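Long-range contact in SmhB (Serratia marcescens, PDB 6ZZ5), which is the B component of a three-part alpha-pore-forming toxin, captured here in its soluble form, and probably acts in building the membrane pore: residues 8-22 with 270-284. Sequence-based numbering, arbitrary orientation.
Sequences MNDGMNAQSSQALHI and QAQSAVTAATQMNNA. With EDO (1,2-ethanediol), chain H.
Gln15 lies against Ala277, Ala278 and Met281, an example of a polar side chain threaded through a buried helix-helix seam. Its CB lies 4.0 Å from CB of Ala277, and CG passes the same methyl. With CG anti to the backbone N (chi1 -173°) and the chain extended beyond it, the amide reaches segment 270-284 of helix 252-300 and divides its contacts there: OE1 rests against CG and CB of Met281, while NE2 settles over Ala278, 3.4 Å from its CA. Gln15 NE2 donates a hydrogen bond to a water 2.9 Å away, and the water in turn donates to Ala274 O, joining the amide to the opposite backbone.

Segment 8-22 of helix 4-30 runs antiparallel to 270-284 at 159°, the two axes approaching to 8.4 Å, as parts of the long helical bundle expected of an alpha-pore-forming toxin of the HBL family. Small residues, Gly11, Ala274, Ala277 and Ala284, line the seam. Met281 is a knob in a hole formed by Met8, Gly11, Gln15 and Met12; bent at chi2 and chi3, it sets SD 3.5 Å from Gly11 C and beside Met12 N, and CE against SD of Met8, whose side chain crosses it at about a right angle. Asn75 of helix 44-92 also touches Met281.

Toward the other end, Gln270 lays OE1 over the centre of one His21 ring face, 3.2 Å above it, with the amide plane turned 47° from the ring. Gln18 NE2 donates to a second water, which donates to that same OE1, while Gln18 OE1 lies 3.2 Å from Ala274 CB. CB of Gln270 packs on CG1 of Ile22. Ile177 of helix 156-184 touches His21, and Tyr64 of helix 44-92 touches Ile22.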
loop_
_atom_site.group_PDB
_atom_site.type_symbol
_atom_site.label_atom_id
_atom_site.label_comp_id
_atom_site.label_asym_id
_atom_site.label_seq_id
_atom_site.Cartn_x
_atom_site.Cartn_y
_atom_site.Cartn_z
ATOM N N MET A 8 2.042 -0.242 -18.219
ATOM C CA MET A 8 0.699 0.016 -17.644
ATOM C C MET A 8 0.284 -1.147 -16.735
ATOM O O MET A 8 -0.164 -0.891 -15.609
ATOM C CB MET A 8 -0.370 0.258 -18.703
ATOM C CG MET A 8 -0.152 1.584 -19.517
ATOM S SD MET A 8 -0.489 3.077 -18.550
ATOM C CE MET A 8 -2.282 2.832 -18.428
ATOM N N ASN A 9 0.359 -2.368 -17.231
ATOM C CA ASN A 9 -0.074 -3.557 -16.491
ATOM C C ASN A 9 0.787 -3.703 -15.230
ATOM O O ASN A 9 0.212 -3.976 -14.158
ATOM C CB ASN A 9 -0.016 -4.811 -17.366
ATOM C CG ASN A 9 -0.743 -5.943 -16.692
ATOM O OD1 ASN A 9 -1.934 -5.830 -16.381
ATOM N ND2 ASN A 9 -0.045 -7.046 -16.507
ATOM N N ASP A 10 2.112 -3.576 -15.349
ATOM C CA ASP A 10 3.018 -3.763 -14.193
ATOM C C ASP A 10 2.761 -2.655 -13.171
ATOM O O ASP A 10 2.796 -2.971 -11.990
ATOM C CB ASP A 10 4.486 -3.743 -14.610
ATOM C CG ASP A 10 4.877 -4.957 -15.430
ATOM O OD1 ASP A 10 4.125 -5.985 -15.406
ATOM O OD2 ASP A 10 5.916 -4.861 -16.084
ATOM N N GLY A 11 2.552 -1.415 -13.630
ATOM C CA GLY A 11 2.240 -0.269 -12.733
ATOM C C GLY A 11 0.977 -0.511 -11.937
ATOM O O GLY A 11 0.949 -0.222 -10.689
ATOM N N MET A 12 -0.071 -0.961 -12.637
ATOM C CA MET A 12 -1.389 -1.226 -12.038
ATOM C C MET A 12 -1.249 -2.344 -10.979
ATOM O O MET A 12 -1.827 -2.188 -9.896
ATOM C CB MET A 12 -2.388 -1.654 -13.108
ATOM C CG MET A 12 -3.689 -1.985 -12.521
ATOM S SD MET A 12 -4.863 -2.434 -13.801
ATOM C CE MET A 12 -4.293 -4.039 -14.328
ATOM N N ASN A 13 -0.588 -3.448 -11.307
ATOM C CA ASN A 13 -0.437 -4.597 -10.387
ATOM C C ASN A 13 0.341 -4.132 -9.134
ATOM O O ASN A 13 -0.121 -4.462 -8.011
ATOM C CB ASN A 13 0.256 -5.793 -11.035
ATOM C CG ASN A 13 -0.596 -6.497 -12.084
ATOM O OD1 ASN A 13 -1.811 -6.297 -12.143
ATOM N ND2 ASN A 13 0.041 -7.359 -12.868
ATOM N N ALA A 14 1.434 -3.375 -9.311
ATOM C CA ALA A 14 2.322 -2.966 -8.193
ATOM C C ALA A 14 1.592 -1.952 -7.309
ATOM O O ALA A 14 1.652 -2.082 -6.083
ATOM C CB ALA A 14 3.629 -2.427 -8.715
ATOM N N GLN A 15 0.851 -0.998 -7.899
ATOM C CA GLN A 15 0.241 0.061 -7.096
ATOM C C GLN A 15 -0.942 -0.522 -6.338
ATOM O O GLN A 15 -1.130 -0.150 -5.202
ATOM C CB GLN A 15 -0.274 1.207 -7.931
ATOM C CG GLN A 15 -0.745 2.364 -7.095
ATOM C CD GLN A 15 -1.085 3.597 -7.904
ATOM O OE1 GLN A 15 -1.776 3.567 -8.909
ATOM N NE2 GLN A 15 -0.658 4.732 -7.398
ATOM N N SER A 16 -1.742 -1.378 -7.018
ATOM C CA SER A 16 -2.928 -2.036 -6.420
ATOM C C SER A 16 -2.554 -2.925 -5.217
ATOM O O SER A 16 -3.230 -2.871 -4.175
ATOM C CB SER A 16 -3.666 -2.788 -7.486
ATOM O OG SER A 16 -4.144 -1.812 -8.409
ATOM N N SER A 17 -1.514 -3.719 -5.346
ATOM C CA SER A 17 -1.069 -4.650 -4.281
ATOM C C SER A 17 -0.511 -3.812 -3.122
ATOM O O SER A 17 -0.929 -4.034 -1.980
ATOM C CB SER A 17 -0.057 -5.643 -4.807
ATOM O OG SER A 17 0.997 -4.992 -5.438
ATOM N N GLN A 18 0.290 -2.798 -3.435
ATOM C CA GLN A 18 0.856 -1.919 -2.375
ATOM C C GLN A 18 -0.259 -1.168 -1.656
ATOM O O GLN A 18 -0.173 -1.021 -0.423
ATOM C CB GLN A 18 1.913 -0.967 -2.924
ATOM C CG GLN A 18 2.787 -0.379 -1.826
ATOM C CD GLN A 18 2.128 0.797 -1.152
ATOM O OE1 GLN A 18 1.344 1.539 -1.754
ATOM N NE2 GLN A 18 2.479 1.006 0.116
ATOM N N ALA A 19 -1.269 -0.694 -2.384
ATOM C CA ALA A 19 -2.376 0.078 -1.821
ATOM C C ALA A 19 -3.096 -0.753 -0.742
ATOM O O ALA A 19 -3.501 -0.178 0.265
ATOM C CB ALA A 19 -3.294 0.573 -2.897
ATOM N N LEU A 20 -3.293 -2.030 -0.957
ATOM C CA LEU A 20 -3.926 -2.913 0.061
ATOM C C LEU A 20 -3.070 -3.040 1.310
ATOM O O LEU A 20 -3.607 -3.055 2.435
ATOM C CB LEU A 20 -4.162 -4.281 -0.551
ATOM C CG LEU A 20 -5.252 -4.307 -1.631
ATOM C CD1 LEU A 20 -5.457 -5.700 -2.097
ATOM C CD2 LEU A 20 -6.561 -3.736 -1.125
ATOM N N HIS A 21 -1.773 -3.042 1.137
ATOM C CA HIS A 21 -0.824 -3.143 2.276
ATOM C C HIS A 21 -0.899 -1.850 3.100
ATOM O O HIS A 21 -1.107 -1.899 4.336
ATOM C CB HIS A 21 0.576 -3.420 1.699
ATOM C CG HIS A 21 1.635 -3.695 2.710
ATOM N ND1 HIS A 21 2.946 -4.064 2.350
ATOM C CD2 HIS A 21 1.569 -3.718 4.065
ATOM C CE1 HIS A 21 3.640 -4.234 3.470
ATOM N NE2 HIS A 21 2.811 -4.018 4.535
ATOM N N ILE A 22 -0.715 -0.678 2.467
ATOM C CA ILE A 22 -0.812 0.610 3.206
ATOM C C ILE A 22 -2.228 0.786 3.777
ATOM O O ILE A 22 -2.348 1.247 4.927
ATOM C CB ILE A 22 -0.301 1.826 2.388
ATOM C CG1 ILE A 22 -0.365 3.099 3.246
ATOM C CG2 ILE A 22 -1.025 2.029 1.062
ATOM C CD1 ILE A 22 0.386 4.281 2.650
ATOM N N GLN A 270 5.481 2.776 4.599
ATOM C CA GLN A 270 4.393 2.383 3.692
ATOM C C GLN A 270 4.097 3.533 2.722
ATOM O O GLN A 270 3.864 3.283 1.514
ATOM C CB GLN A 270 3.165 2.005 4.501
ATOM C CG GLN A 270 3.398 0.831 5.422
ATOM C CD GLN A 270 3.559 -0.375 4.542
ATOM O OE1 GLN A 270 2.740 -0.647 3.667
ATOM N NE2 GLN A 270 4.697 -0.985 4.636
ATOM N N ALA A 271 4.097 4.765 3.196
ATOM C CA ALA A 271 3.779 5.940 2.348
ATOM C C ALA A 271 4.867 6.101 1.284
ATOM O O ALA A 271 4.509 6.432 0.149
ATOM C CB ALA A 271 3.606 7.207 3.168
ATOM N N GLN A 272 6.121 5.842 1.636
ATOM C CA GLN A 272 7.255 5.929 0.680
ATOM C C GLN A 272 7.013 4.909 -0.450
ATOM O O GLN A 272 7.181 5.247 -1.621
ATOM C CB GLN A 272 8.587 5.787 1.382
ATOM C CG GLN A 272 9.801 6.006 0.458
ATOM C CD GLN A 272 9.995 7.478 0.155
ATOM O OE1 GLN A 272 10.247 8.268 1.056
ATOM N NE2 GLN A 272 9.783 7.862 -1.077
ATOM N N SER A 273 6.642 3.693 -0.102
ATOM C CA SER A 273 6.357 2.612 -1.082
ATOM C C SER A 273 5.168 3.005 -1.943
ATOM O O SER A 273 5.199 2.723 -3.180
ATOM C CB SER A 273 6.133 1.258 -0.428
ATOM O OG SER A 273 7.293 0.940 0.353
ATOM N N ALA A 274 4.196 3.689 -1.370
ATOM C CA ALA A 274 3.051 4.190 -2.160
ATOM C C ALA A 274 3.515 5.289 -3.137
ATOM O O ALA A 274 3.018 5.315 -4.289
ATOM C CB ALA A 274 1.919 4.647 -1.269
ATOM N N VAL A 275 4.462 6.150 -2.757
ATOM C CA VAL A 275 5.045 7.169 -3.690
ATOM C C VAL A 275 5.711 6.445 -4.870
ATOM O O VAL A 275 5.513 6.893 -6.053
ATOM C CB VAL A 275 6.068 8.123 -3.034
ATOM C CG1 VAL A 275 6.748 9.028 -4.066
ATOM C CG2 VAL A 275 5.424 8.942 -1.951
ATOM N N THR A 276 6.573 5.466 -4.568
ATOM C CA THR A 276 7.275 4.676 -5.599
ATOM C C THR A 276 6.253 4.071 -6.567
ATOM O O THR A 276 6.402 4.261 -7.780
ATOM C CB THR A 276 8.200 3.619 -5.002
ATOM O OG1 THR A 276 9.096 4.336 -4.164
ATOM C CG2 THR A 276 8.971 2.852 -6.047
ATOM N N ALA A 277 5.265 3.373 -6.066
ATOM C CA ALA A 277 4.214 2.762 -6.933
ATOM C C ALA A 277 3.504 3.835 -7.767
ATOM O O ALA A 277 3.219 3.602 -8.960
ATOM C CB ALA A 277 3.248 1.945 -6.118
ATOM N N ALA A 278 3.180 4.988 -7.175
ATOM C CA ALA A 278 2.450 6.059 -7.867
ATOM C C ALA A 278 3.331 6.674 -8.971
ATOM O O ALA A 278 2.807 7.007 -10.031
ATOM C CB ALA A 278 1.931 7.104 -6.912
ATOM N N THR A 279 4.621 6.819 -8.718
ATOM C CA THR A 279 5.596 7.302 -9.696
ATOM C C THR A 279 5.665 6.297 -10.856
ATOM O O THR A 279 5.577 6.727 -12.012
ATOM C CB THR A 279 6.968 7.547 -9.047
ATOM O OG1 THR A 279 6.692 8.480 -8.003
ATOM C CG2 THR A 279 8.011 8.044 -10.012
ATOM N N GLN A 280 5.857 5.021 -10.573
ATOM C CA GLN A 280 5.868 3.973 -11.636
ATOM C C GLN A 280 4.551 4.074 -12.450
ATOM O O GLN A 280 4.612 4.067 -13.675
ATOM C CB GLN A 280 6.108 2.614 -10.994
ATOM C CG GLN A 280 6.033 1.446 -11.963
ATOM C CD GLN A 280 6.147 0.049 -11.372
ATOM O OE1 GLN A 280 6.072 -0.166 -10.176
ATOM N NE2 GLN A 280 6.191 -0.952 -12.243
ATOM N N MET A 281 3.401 4.223 -11.815
ATOM C CA MET A 281 2.097 4.292 -12.542
ATOM C C MET A 281 2.076 5.523 -13.434
ATOM O O MET A 281 1.712 5.361 -14.598
ATOM C CB MET A 281 0.895 4.296 -11.593
ATOM C CG MET A 281 -0.425 4.047 -12.278
ATOM S SD MET A 281 -0.577 2.431 -13.049
ATOM C CE MET A 281 -0.520 2.925 -14.771
ATOM N N ASN A 282 2.437 6.702 -12.914
ATOM C CA ASN A 282 2.491 7.965 -13.709
ATOM C C ASN A 282 3.456 7.794 -14.879
ATOM O O ASN A 282 3.145 8.258 -15.966
ATOM C CB ASN A 282 2.920 9.137 -12.815
ATOM C CG ASN A 282 2.758 10.508 -13.403
ATOM O OD1 ASN A 282 2.456 10.698 -14.592
ATOM N ND2 ASN A 282 2.955 11.497 -12.561
ATOM N N ASN A 283 4.623 7.179 -14.660
ATOM C CA ASN A 283 5.611 6.964 -15.735
ATOM C C ASN A 283 5.017 6.056 -16.830
ATOM O O ASN A 283 5.297 6.272 -18.032
ATOM C CB ASN A 283 6.894 6.338 -15.201
ATOM C CG ASN A 283 7.714 7.304 -14.373
ATOM O OD1 ASN A 283 7.497 8.502 -14.430
ATOM N ND2 ASN A 283 8.632 6.751 -13.611
ATOM N N ALA A 284 4.177 5.103 -16.457
ATOM C CA ALA A 284 3.544 4.179 -17.430
ATOM C C ALA A 284 2.502 4.955 -18.253
ATOM O O ALA A 284 2.541 4.856 -19.500
ATOM C CB ALA A 284 3.000 2.967 -16.721
HETATM C C1 EDO H . 9.222 -0.009 -2.319
HETATM O O1 EDO H . 8.494 -0.428 -3.464
HETATM C C2 EDO H . 10.282 0.963 -2.686
HETATM O O2 EDO H . 10.123 2.240 -2.095
HETATM O O HOH W 1 0.534 4.570 -4.752
HETATM O O HOH W 2 3.925 -1.072 1.517
#